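PDB 1Z24: insecticyanin-A from Manduca sexta, which binds biliverdin IX gamma, a blue pigment that, mixed with lipoprotein-bound carotenes, gives hornworms their green camouflage. Local coordinates for residues Ser60-Gly72 / Ala173-Gly185. Residues are numbered along the deposited sequence; the frame is centred on the assembly and turned at random.
With BLV (biliverdin IX gamma chromophore), chain B.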
loop_
_atom_site.group_PDB
_atom_site.type_symbol
_atom_site.label_atom_id
_atom_site.label_comp_id
_atom_site.label_asym_id
_atom_site.label_seq_id
_atom_site.Cartn_x
_atom_site.Cartn_y
_atom_site.Cartn_z
ATOM N N SER A 60 -14.536 16.086 22.973
ATOM C CA SER A 60 -15.674 16.917 22.809
ATOM C C SER A 60 -15.690 17.706 21.537
ATOM O O SER A 60 -14.686 17.996 20.908
ATOM C CB SER A 60 -15.856 17.908 23.974
ATOM O OG SER A 60 -14.984 19.043 23.878
ATOM N N PHE A 61 -16.895 18.081 21.203
ATOM C CA PHE A 61 -17.171 18.890 20.060
ATOM C C PHE A 61 -18.508 19.552 20.263
ATOM O O PHE A 61 -19.249 19.238 21.203
ATOM C CB PHE A 61 -16.950 18.279 18.703
ATOM C CG PHE A 61 -17.772 17.067 18.360
ATOM C CD1 PHE A 61 -19.070 16.850 18.858
ATOM C CD2 PHE A 61 -17.245 16.136 17.463
ATOM C CE1 PHE A 61 -19.823 15.735 18.488
ATOM C CE2 PHE A 61 -17.996 15.020 17.063
ATOM C CZ PHE A 61 -19.289 14.805 17.577
ATOM N N VAL A 62 -18.801 20.450 19.381
ATOM C CA VAL A 62 -20.037 21.183 19.429
ATOM C C VAL A 62 -20.902 21.017 18.160
ATOM O O VAL A 62 -20.458 21.196 17.006
ATOM C CB VAL A 62 -19.769 22.709 19.707
ATOM C CG1 VAL A 62 -21.066 23.503 19.835
ATOM C CG2 VAL A 62 -18.954 22.959 20.989
ATOM N N SER A 63 -22.174 20.691 18.394
ATOM C CA SER A 63 -23.163 20.532 17.344
ATOM C C SER A 63 -24.351 21.359 17.794
ATOM O O SER A 63 -24.875 21.125 18.880
ATOM C CB SER A 63 -23.543 19.065 17.039
ATOM O OG SER A 63 -22.320 18.326 17.077
ATOM N N ASN A 64 -24.723 22.345 16.985
ATOM C CA ASN A 64 -25.853 23.228 17.242
ATOM C C ASN A 64 -26.009 23.719 18.649
ATOM O O ASN A 64 -27.081 23.582 19.224
ATOM C CB ASN A 64 -27.204 22.579 16.859
ATOM C CG ASN A 64 -27.141 21.979 15.465
ATOM O OD1 ASN A 64 -27.206 20.723 15.203
ATOM N ND2 ASN A 64 -26.988 22.930 14.550
ATOM N N GLY A 65 -24.959 24.304 19.191
ATOM C CA GLY A 65 -25.043 24.839 20.529
ATOM C C GLY A 65 -24.893 23.844 21.630
ATOM O O GLY A 65 -24.918 24.185 22.805
ATOM N N VAL A 66 -24.732 22.616 21.249
ATOM C CA VAL A 66 -24.576 21.617 22.269
ATOM C C VAL A 66 -23.204 21.022 22.263
ATOM O O VAL A 66 -22.649 20.651 21.210
ATOM C CB VAL A 66 -25.489 20.463 21.995
ATOM C CG1 VAL A 66 -25.275 19.471 23.154
ATOM C CG2 VAL A 66 -26.871 21.101 21.948
ATOM N N LYS A 67 -22.685 20.924 23.458
ATOM C CA LYS A 67 -21.397 20.370 23.552
ATOM C C LYS A 67 -21.502 18.938 23.887
ATOM O O LYS A 67 -21.828 18.604 25.022
ATOM C CB LYS A 67 -20.519 21.008 24.604
ATOM C CG LYS A 67 -19.038 20.685 24.459
ATOM C CD LYS A 67 -18.261 20.382 25.723
ATOM C CE LYS A 67 -18.075 21.411 26.831
ATOM N NZ LYS A 67 -16.661 21.825 27.042
ATOM N N GLU A 68 -21.189 18.110 22.910
ATOM C CA GLU A 68 -21.212 16.686 23.163
ATOM C C GLU A 68 -19.829 16.165 23.529
ATOM O O GLU A 68 -18.771 16.525 22.931
ATOM C CB GLU A 68 -21.800 15.899 22.017
ATOM C CG GLU A 68 -23.183 16.401 21.709
ATOM C CD GLU A 68 -23.695 15.776 20.444
ATOM O OE1 GLU A 68 -23.104 14.887 19.867
ATOM O OE2 GLU A 68 -24.807 16.284 20.019
ATOM N N TYR A 69 -19.837 15.279 24.538
ATOM C CA TYR A 69 -18.571 14.752 24.943
ATOM C C TYR A 69 -18.584 13.278 25.288
ATOM O O TYR A 69 -19.644 12.659 25.425
ATOM C CB TYR A 69 -18.023 15.610 26.060
ATOM C CG TYR A 69 -18.894 15.522 27.246
ATOM C CD1 TYR A 69 -18.497 14.646 28.259
ATOM C CD2 TYR A 69 -20.063 16.296 27.364
ATOM C CE1 TYR A 69 -19.267 14.538 29.419
ATOM C CE2 TYR A 69 -20.848 16.207 28.520
ATOM C CZ TYR A 69 -20.428 15.322 29.532
ATOM O OH TYR A 69 -21.148 15.176 30.692
ATOM N N MET A 70 -17.372 12.727 25.408
ATOM C CA MET A 70 -17.178 11.321 25.727
ATOM C C MET A 70 -16.030 11.199 26.680
ATOM O O MET A 70 -14.998 11.853 26.497
ATOM C CB MET A 70 -16.616 10.592 24.495
ATOM C CG MET A 70 -17.500 10.619 23.292
ATOM S SD MET A 70 -16.633 10.156 21.766
ATOM C CE MET A 70 -16.567 8.385 21.813
ATOM N N GLU A 71 -16.204 10.354 27.678
ATOM C CA GLU A 71 -15.161 10.123 28.655
ATOM C C GLU A 71 -14.722 8.677 28.593
ATOM O O GLU A 71 -15.579 7.797 28.538
ATOM C CB GLU A 71 -15.666 10.445 30.060
ATOM C CG GLU A 71 -16.296 11.856 30.118
ATOM C CD GLU A 71 -16.542 12.379 31.525
ATOM O OE1 GLU A 71 -15.761 13.118 32.052
ATOM O OE2 GLU A 71 -17.638 11.946 32.119
ATOM N N GLY A 72 -13.406 8.403 28.570
ATOM C CA GLY A 72 -13.001 7.016 28.504
ATOM C C GLY A 72 -11.614 6.827 29.026
ATOM O O GLY A 72 -11.027 7.750 29.554
ATOM N N ALA A 173 -17.484 31.516 17.946
ATOM C CA ALA A 173 -18.825 31.130 17.573
ATOM C C ALA A 173 -18.950 29.636 17.536
ATOM O O ALA A 173 -19.838 29.074 18.153
ATOM C CB ALA A 173 -19.231 31.712 16.236
ATOM N N ALA A 174 -18.029 29.018 16.811
ATOM C CA ALA A 174 -18.017 27.573 16.655
ATOM C C ALA A 174 -17.930 26.850 17.958
ATOM O O ALA A 174 -18.547 25.816 18.185
ATOM C CB ALA A 174 -16.768 27.192 15.892
ATOM N N CYS A 175 -17.127 27.384 18.829
ATOM C CA CYS A 175 -16.985 26.674 20.065
ATOM C C CYS A 175 -18.002 26.978 21.121
ATOM O O CYS A 175 -17.983 26.395 22.208
ATOM C CB CYS A 175 -15.630 27.079 20.649
ATOM S SG CYS A 175 -14.289 26.375 19.691
ATOM N N GLN A 176 -18.872 27.900 20.814
ATOM C CA GLN A 176 -19.874 28.297 21.777
ATOM C C GLN A 176 -20.928 27.251 22.008
ATOM O O GLN A 176 -21.392 26.609 21.059
ATOM C CB GLN A 176 -20.607 29.418 21.046
ATOM C CG GLN A 176 -21.571 30.392 21.753
ATOM C CD GLN A 176 -21.443 31.663 20.859
ATOM O OE1 GLN A 176 -20.669 32.619 21.164
ATOM N NE2 GLN A 176 -22.103 31.652 19.671
ATOM N N TYR A 177 -21.326 27.091 23.259
ATOM C CA TYR A 177 -22.377 26.133 23.530
ATOM C C TYR A 177 -23.237 26.568 24.695
ATOM O O TYR A 177 -22.740 27.115 25.661
ATOM C CB TYR A 177 -21.955 24.704 23.739
ATOM C CG TYR A 177 -20.998 24.631 24.882
ATOM C CD1 TYR A 177 -21.447 24.350 26.182
ATOM C CD2 TYR A 177 -19.636 24.845 24.636
ATOM C CE1 TYR A 177 -20.526 24.263 27.224
ATOM C CE2 TYR A 177 -18.707 24.750 25.671
ATOM C CZ TYR A 177 -19.166 24.471 26.961
ATOM O OH TYR A 177 -18.253 24.402 27.964
ATOM N N SER A 178 -24.535 26.316 24.604
ATOM C CA SER A 178 -25.437 26.689 25.675
ATOM C C SER A 178 -25.618 25.511 26.601
ATOM O O SER A 178 -25.918 25.661 27.780
ATOM C CB SER A 178 -26.774 27.071 25.120
ATOM O OG SER A 178 -27.289 25.913 24.457
ATOM N N THR A 179 -25.420 24.314 26.067
ATOM C CA THR A 179 -25.580 23.148 26.903
ATOM C C THR A 179 -24.687 22.004 26.486
ATOM O O THR A 179 -24.165 22.038 25.368
ATOM C CB THR A 179 -27.049 22.723 26.890
ATOM O OG1 THR A 179 -27.289 21.794 27.937
ATOM C CG2 THR A 179 -27.351 22.145 25.516
ATOM N N THR A 180 -24.554 21.006 27.411
ATOM C CA THR A 180 -23.750 19.793 27.253
ATOM C C THR A 180 -24.473 18.450 27.202
ATOM O O THR A 180 -25.641 18.280 27.511
ATOM C CB THR A 180 -22.651 19.722 28.230
ATOM O OG1 THR A 180 -23.117 19.145 29.388
ATOM C CG2 THR A 180 -22.166 21.109 28.478
ATOM N N TYR A 181 -23.759 17.448 26.791
ATOM C CA TYR A 181 -24.392 16.155 26.727
ATOM C C TYR A 181 -23.345 15.116 26.576
ATOM O O TYR A 181 -22.490 15.192 25.679
ATOM C CB TYR A 181 -25.373 16.120 25.606
ATOM C CG TYR A 181 -25.896 14.776 25.289
ATOM C CD1 TYR A 181 -27.057 14.356 25.929
ATOM C CD2 TYR A 181 -25.287 13.928 24.364
ATOM C CE1 TYR A 181 -27.622 13.108 25.668
ATOM C CE2 TYR A 181 -25.847 12.676 24.091
ATOM C CZ TYR A 181 -27.013 12.263 24.743
ATOM O OH TYR A 181 -27.592 11.032 24.485
ATOM N N SER A 182 -23.429 14.176 27.493
ATOM C CA SER A 182 -22.515 13.063 27.542
ATOM C C SER A 182 -22.912 11.927 26.603
ATOM O O SER A 182 -23.924 11.293 26.793
ATOM C CB SER A 182 -22.606 12.415 28.910
ATOM O OG SER A 182 -21.597 11.415 29.040
ATOM N N LEU A 183 -22.114 11.647 25.600
ATOM C CA LEU A 183 -22.449 10.570 24.707
ATOM C C LEU A 183 -22.203 9.233 25.364
ATOM O O LEU A 183 -22.852 8.266 25.042
ATOM C CB LEU A 183 -21.602 10.628 23.414
ATOM C CG LEU A 183 -21.847 11.913 22.624
ATOM C CD1 LEU A 183 -20.786 12.050 21.625
ATOM C CD2 LEU A 183 -23.146 11.821 21.865
ATOM N N THR A 184 -21.219 9.174 26.254
ATOM C CA THR A 184 -20.851 7.945 26.961
ATOM C C THR A 184 -21.718 7.852 28.191
ATOM O O THR A 184 -22.332 8.809 28.579
ATOM C CB THR A 184 -19.333 7.875 27.328
ATOM O OG1 THR A 184 -18.877 9.174 27.768
ATOM C CG2 THR A 184 -18.477 7.592 26.067
ATOM N N GLY A 185 -21.795 6.715 28.806
ATOM C CA GLY A 185 -22.621 6.590 29.964
ATOM C C GLY A 185 -23.325 5.229 30.057
ATOM O O GLY A 185 -23.466 4.456 29.105
HETATM N NA BLV B . -12.441 8.006 16.054
HETATM C C1A BLV B . -13.005 6.917 15.477
HETATM C C2A BLV B . -12.061 5.845 15.212
HETATM C C3A BLV B . -10.859 6.302 15.664
HETATM C C4A BLV B . -11.112 7.661 16.180
HETATM C CMA BLV B . -9.434 5.631 15.597
HETATM O OA BLV B . -14.189 6.857 15.225
HETATM C CAA BLV B . -12.361 4.568 14.537
HETATM C CBA BLV B . -12.447 4.957 13.091
HETATM C CGA BLV B . -12.957 3.760 12.291
HETATM O O1A BLV B . -12.222 3.076 11.632
HETATM O O2A BLV B . -14.112 3.479 12.353
HETATM C CHB BLV B . -10.102 8.472 16.694
HETATM N NB BLV B . -11.320 10.475 17.389
HETATM C C1B BLV B . -10.165 9.814 17.032
HETATM C C2B BLV B . -9.025 10.695 17.097
HETATM C C3B BLV B . -9.505 11.876 17.486
HETATM C C4B BLV B . -10.956 11.737 17.653
HETATM C CMB BLV B . -7.580 10.327 16.796
HETATM C CAB BLV B . -8.709 13.130 17.690
HETATM C CBB BLV B . -9.332 14.260 17.223
HETATM C CHC BLV B . -11.786 12.772 18.105
HETATM N NC BLV B . -14.062 11.943 18.072
HETATM C C1C BLV B . -13.100 12.811 18.470
HETATM C C2C BLV B . -13.656 13.865 19.333
HETATM C C3C BLV B . -14.962 13.671 19.531
HETATM C C4C BLV B . -15.233 12.420 18.714
HETATM C CMC BLV B . -12.856 14.902 19.970
HETATM C CAC BLV B . -16.057 14.430 20.307
HETATM C CBC BLV B . -17.162 13.785 20.752
HETATM C CHD BLV B . -16.534 11.837 18.513
HETATM N ND BLV B . -15.870 9.459 18.411
HETATM C C1D BLV B . -16.844 10.497 18.393
HETATM C C2D BLV B . -18.212 9.906 18.266
HETATM C C3D BLV B . -18.067 8.539 18.207
HETATM C C4D BLV B . -16.638 8.305 18.308
HETATM C CMD BLV B . -19.524 10.628 18.186
HETATM O OD BLV B . -16.155 7.198 18.308
HETATM C CAD BLV B . -19.145 7.535 18.095
HETATM C CBD BLV B . -19.361 6.922 19.466
HETATM C CGD BLV B . -20.334 5.689 19.395
HETATM O O1D BLV B . -21.495 5.839 19.608
HETATM O O2D BLV B . -19.933 4.579 19.099
#
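A parallel strand pairing joins the lipocalin barrel to its C-terminal tail, with Lys67 gripping Thr179 and Tyr181 by backbone bonds and Tyr69 gripping Tyr181 and Leu183. Lys67 N donates to Thr179 O at 2.7 Å, and Leu183 N reaches Tyr69 O, also at 2.7 Å. In the type I' turn Ser63-Val66, Gly65 takes backbone angles at which a CB would collide with the carbonyl oxygen of Asn64, and Gly65 O accepts Ser178 N at 2.8 Å. Lys67, long and flexible, lays CB over a face of the Tyr177 ring, 3.8 Å from its centroid, and bends until NZ makes a weak bond to Tyr177 OH. A chi1 of 64° swings the Tyr69 ring toward the tail strand, where Ser182 CA lies over one face. Beyond the strand, Thr184 OG1 takes Glu71 N at 2.9 Å. On the pigment side Met70, unbranched and with a polarisable sulfur, sets SD 3.4 Å from BLV C1D, while a face of Phe61 covers the vinyl carbon BLV CAC, 3.5 Å from Phe61 CD2. With an alanine in place of Phe61, the vinyl group would probably lose its aromatic cover and be freer to turn. The eight-stranded antiparallel lipocalin barrel enclosing the pigment is thus extended by a parallel tail strand.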